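Local coordinates for hypothetical protein S4005 (Shigella flexneri 2a, PDB 1Z67) that is of unknown function but belongs to the YidB-like family and has an all-helical fold with a homeodomain motif, at residues Y22-S27 with Q83-D88. Residues are numbered along the deposited sequence; the frame is centred on the assembly and turned at random. Where two conformers were deposited one is given.
Sequences YQAILS and QKLGVD. With NA (sodium ion), chain B.
Helix packing of the YidB-like fold brings Ala24, on the flank of helix 21-31, against Leu85 in the last turn of helix 75-85. The small methyl of Ala24 meets one branch of the leucine fork: CB lies 3.4 Å from Leu85 CD2, tighter than ordinary van der Waals contact, and 4.0 Å from its CG. Leu85 holds CG anti to its carbonyl carbon (chi1 -62°), and the branch carrying CD2 thereby reaches Ala24 although the CB bond itself does not aim at helix 21-31. At Ala24 the backbones come close: its CA lies 6.6 Å from Lys84 CA.

Beside this apolar pair, the aliphatic part of Lys84 lies along helix 21-31, over Ala24 and Ser27. Its CD lies 3.9 Å from Ala24 O, and its CE rests 3.6 Å from Ser27 CB. A bend at the last torsion (chi4 68°) turns NZ away from the extended line of the chain; the ammonium forms a salt bridge with Glu31, farther along helix 21-31. No hydrogen bond joins the two segments, which meet by van der Waals packing, mostly between carbons. Ile25 and Leu85, one from each helix, both touch Leu95, so helix 89-106 packs against both.

Gln83 points elsewhere, its OE1 binding the sodium ion at 2.9 Å, with Asp80 and a water as further ligands. Gly86, at positive phi (83°), ends helix 75-85 in a Schellman motif, and Asp88 N-caps helix 89-106: a short turn between two helices, consistent with a helix-turn-helix protein.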
ATOM      1  N   TYR A  22      -5.207   7.303   2.195  1.00 16.32           N
ATOM      2  CA  TYR A  22      -4.108   7.390   1.227  1.00 16.83           C
ATOM      3  C   TYR A  22      -2.876   8.088   1.776  1.00 19.21           C
ATOM      4  O   TYR A  22      -1.762   7.590   1.561  1.00 19.51           O
ATOM      5  CB  TYR A  22      -4.580   8.040  -0.080  1.00 18.60           C
ATOM      6  CG  TYR A  22      -5.601   7.185  -0.783  1.00 18.02           C
ATOM      7  CD1 TYR A  22      -5.295   5.899  -1.203  1.00 19.05           C
ATOM      8  CD2 TYR A  22      -6.890   7.671  -1.004  1.00 21.53           C
ATOM      9  CE1 TYR A  22      -6.249   5.120  -1.853  1.00 19.29           C
ATOM     10  CE2 TYR A  22      -7.858   6.892  -1.661  1.00 23.77           C
ATOM     11  CZ  TYR A  22      -7.512   5.629  -2.078  1.00 22.23           C
ATOM     12  OH  TYR A  22      -8.456   4.859  -2.704  1.00 25.12           O
ATOM     13  N   GLN A  23      -3.056   9.214   2.471  1.00 20.33           N
ATOM     14  CA  GLN A  23      -1.907   9.876   3.126  1.00 21.34           C
ATOM     15  C   GLN A  23      -1.238   8.918   4.108  1.00 20.48           C
ATOM     16  O   GLN A  23      -0.013   8.864   4.215  1.00 21.93           O
ATOM     17  CB  GLN A  23      -2.288  11.180   3.843  1.00 23.63           C
ATOM     18  CG  GLN A  23      -1.094  11.958   4.430  1.00 28.00           C
ATOM     19  CD  GLN A  23       0.000  12.292   3.412  1.00 34.12           C
ATOM     20  OE1 GLN A  23      -0.217  13.069   2.453  1.00 36.70           O
ATOM     21  NE2 GLN A  23       1.200  11.731   3.633  1.00 34.63           N
ATOM     22  N   ALA A  24      -2.045   8.158   4.827  1.00 18.90           N
ATOM     23  CA  ALA A  24      -1.518   7.227   5.811  1.00 17.14           C
ATOM     24  C   ALA A  24      -0.687   6.149   5.133  1.00 16.83           C
ATOM     25  O   ALA A  24       0.411   5.807   5.598  1.00 16.95           O
ATOM     26  CB  ALA A  24      -2.646   6.613   6.611  1.00 17.24           C
ATOM     27  N   ILE A  25      -1.206   5.606   4.035  1.00 16.99           N
ATOM     28  CA  ILE A  25      -0.493   4.539   3.355  1.00 15.95           C
ATOM     29  C   ILE A  25       0.816   5.121   2.821  1.00 16.90           C
ATOM     30  O   ILE A  25       1.863   4.496   2.982  1.00 17.73           O
ATOM     31  CB  ILE A  25      -1.314   3.929   2.215  1.00 16.69           C
ATOM     32  CG1 ILE A  25      -2.493   3.151   2.787  1.00 16.48           C
ATOM     33  CG2 ILE A  25      -0.410   3.045   1.302  1.00 18.51           C
ATOM     34  CD1 ILE A  25      -3.525   2.800   1.760  1.00 17.76           C
ATOM     35  N   LEU A  26       0.761   6.320   2.231  1.00 18.00           N
ATOM     36  CA  LEU A  26       1.963   6.919   1.620  1.00 20.83           C
ATOM     37  C   LEU A  26       3.065   7.113   2.650  1.00 20.73           C
ATOM     38  O   LEU A  26       4.232   6.727   2.398  1.00 21.00           O
ATOM     39  CB  LEU A  26       1.616   8.264   0.997  1.00 23.03           C
ATOM     40  CG  LEU A  26       1.048   8.117  -0.409  1.00 28.26           C
ATOM     41  CD1 LEU A  26       0.228   6.860  -0.701  1.00 30.77           C
ATOM     42  CD2 LEU A  26       0.256   9.367  -0.754  1.00 32.33           C
ATOM     43  N   SER A  27       2.693   7.700   3.792  1.00 20.19           N
ATOM     44  CA  SER A  27       3.621   7.988   4.885  1.00 20.77           C
ATOM     45  C   SER A  27       4.191   6.672   5.390  1.00 19.38           C
ATOM     46  O   SER A  27       5.399   6.561   5.584  1.00 19.58           O
ATOM     47  CB  SER A  27       2.915   8.739   6.004  1.00 21.95           C
ATOM     48  OG  SER A  27       2.639  10.059   5.572  1.00 27.56           O
ATOM     49  N   GLN A  83      -1.657   1.354  13.342  1.00 19.45           N
ATOM     50  CA  GLN A  83      -1.486   2.333  14.407  1.00 21.82           C
ATOM     51  C   GLN A  83      -1.629   3.751  13.915  1.00 22.30           C
ATOM     52  O   GLN A  83      -2.258   4.584  14.571  1.00 23.85           O
ATOM     53  CB  GLN A  83      -0.122   2.144  15.076  0.50 21.99           C
ATOM     54  CG  GLN A  83      -0.019   0.864  15.880  0.50 24.10           C
ATOM     55  CD  GLN A  83       1.409   0.564  16.310  0.50 26.33           C
ATOM     56  OE1 GLN A  83       1.848  -0.585  16.291  0.50 26.65           O
ATOM     57  NE2 GLN A  83       2.149   1.606  16.684  0.50 28.38           N
ATOM     58  N   LYS A  84      -1.081   4.010  12.729  1.00 22.10           N
ATOM     59  CA  LYS A  84      -1.206   5.305  12.119  1.00 22.36           C
ATOM     60  C   LYS A  84      -2.661   5.672  11.898  1.00 22.94           C
ATOM     61  O   LYS A  84      -3.040   6.837  12.067  1.00 24.43           O
ATOM     62  CB  LYS A  84      -0.471   5.320  10.779  0.50 22.61           C
ATOM     63  CG  LYS A  84       0.333   6.555  10.560  0.50 23.57           C
ATOM     64  CD  LYS A  84       1.232   6.451   9.334  0.50 24.47           C
ATOM     65  CE  LYS A  84       2.259   7.579   9.359  0.50 25.94           C
ATOM     66  NZ  LYS A  84       3.230   7.397  10.474  0.50 27.24           N
ATOM     67  N   LEU A  85      -3.470   4.681  11.521  1.00 21.72           N
ATOM     68  CA  LEU A  85      -4.882   4.891  11.269  1.00 22.42           C
ATOM     69  C   LEU A  85      -5.776   4.764  12.516  1.00 20.31           C
ATOM     70  O   LEU A  85      -6.960   5.116  12.479  1.00 20.62           O
ATOM     71  CB  LEU A  85      -5.346   3.887  10.224  1.00 21.63           C
ATOM     72  CG  LEU A  85      -4.702   3.953   8.854  1.00 24.78           C
ATOM     73  CD1 LEU A  85      -5.049   2.703   8.129  1.00 26.66           C
ATOM     74  CD2 LEU A  85      -5.265   5.166   8.189  1.00 26.63           C
ATOM     75  N   GLY A  86      -5.229   4.246  13.612  1.00 19.12           N
ATOM     76  CA  GLY A  86      -6.010   4.029  14.844  1.00 19.20           C
ATOM     77  C   GLY A  86      -6.793   2.728  14.833  1.00 18.67           C
ATOM     78  O   GLY A  86      -7.636   2.505  15.724  1.00 20.23           O
ATOM     79  N   VAL A  87      -6.537   1.885  13.839  1.00 17.34           N
ATOM     80  CA  VAL A  87      -7.245   0.621  13.668  1.00 16.48           C
ATOM     81  C   VAL A  87      -6.397  -0.642  13.979  1.00 16.93           C
ATOM     82  O   VAL A  87      -5.150  -0.604  14.066  1.00 17.67           O
ATOM     83  CB  VAL A  87      -7.902   0.503  12.244  1.00 16.47           C
ATOM     84  CG1 VAL A  87      -8.809   1.728  11.894  1.00 17.21           C
ATOM     85  CG2 VAL A  87      -6.816   0.298  11.144  1.00 15.58           C
ATOM     86  N   ASP A  88      -7.076  -1.778  14.076  1.00 15.46           N
ATOM     87  CA  ASP A  88      -6.415  -3.055  14.307  1.00 15.98           C
ATOM     88  C   ASP A  88      -5.705  -3.575  13.038  1.00 14.53           C
ATOM     89  O   ASP A  88      -5.971  -3.146  11.892  1.00 15.09           O
ATOM     90  CB  ASP A  88      -7.436  -4.088  14.719  1.00 15.48           C
ATOM     91  CG  ASP A  88      -8.454  -4.347  13.613  1.00 15.42           C
ATOM     92  OD1 ASP A  88      -9.346  -3.496  13.382  1.00 16.59           O
ATOM     93  OD2 ASP A  88      -8.334  -5.383  12.952  1.00 16.40           O
TER
HETATM   94 NA    NA B 201       4.029  -2.048  15.179  1.00 48.32          NA
HETATM   95  O   HOH W   1       4.532  -3.774  17.168  1.00 43.83           O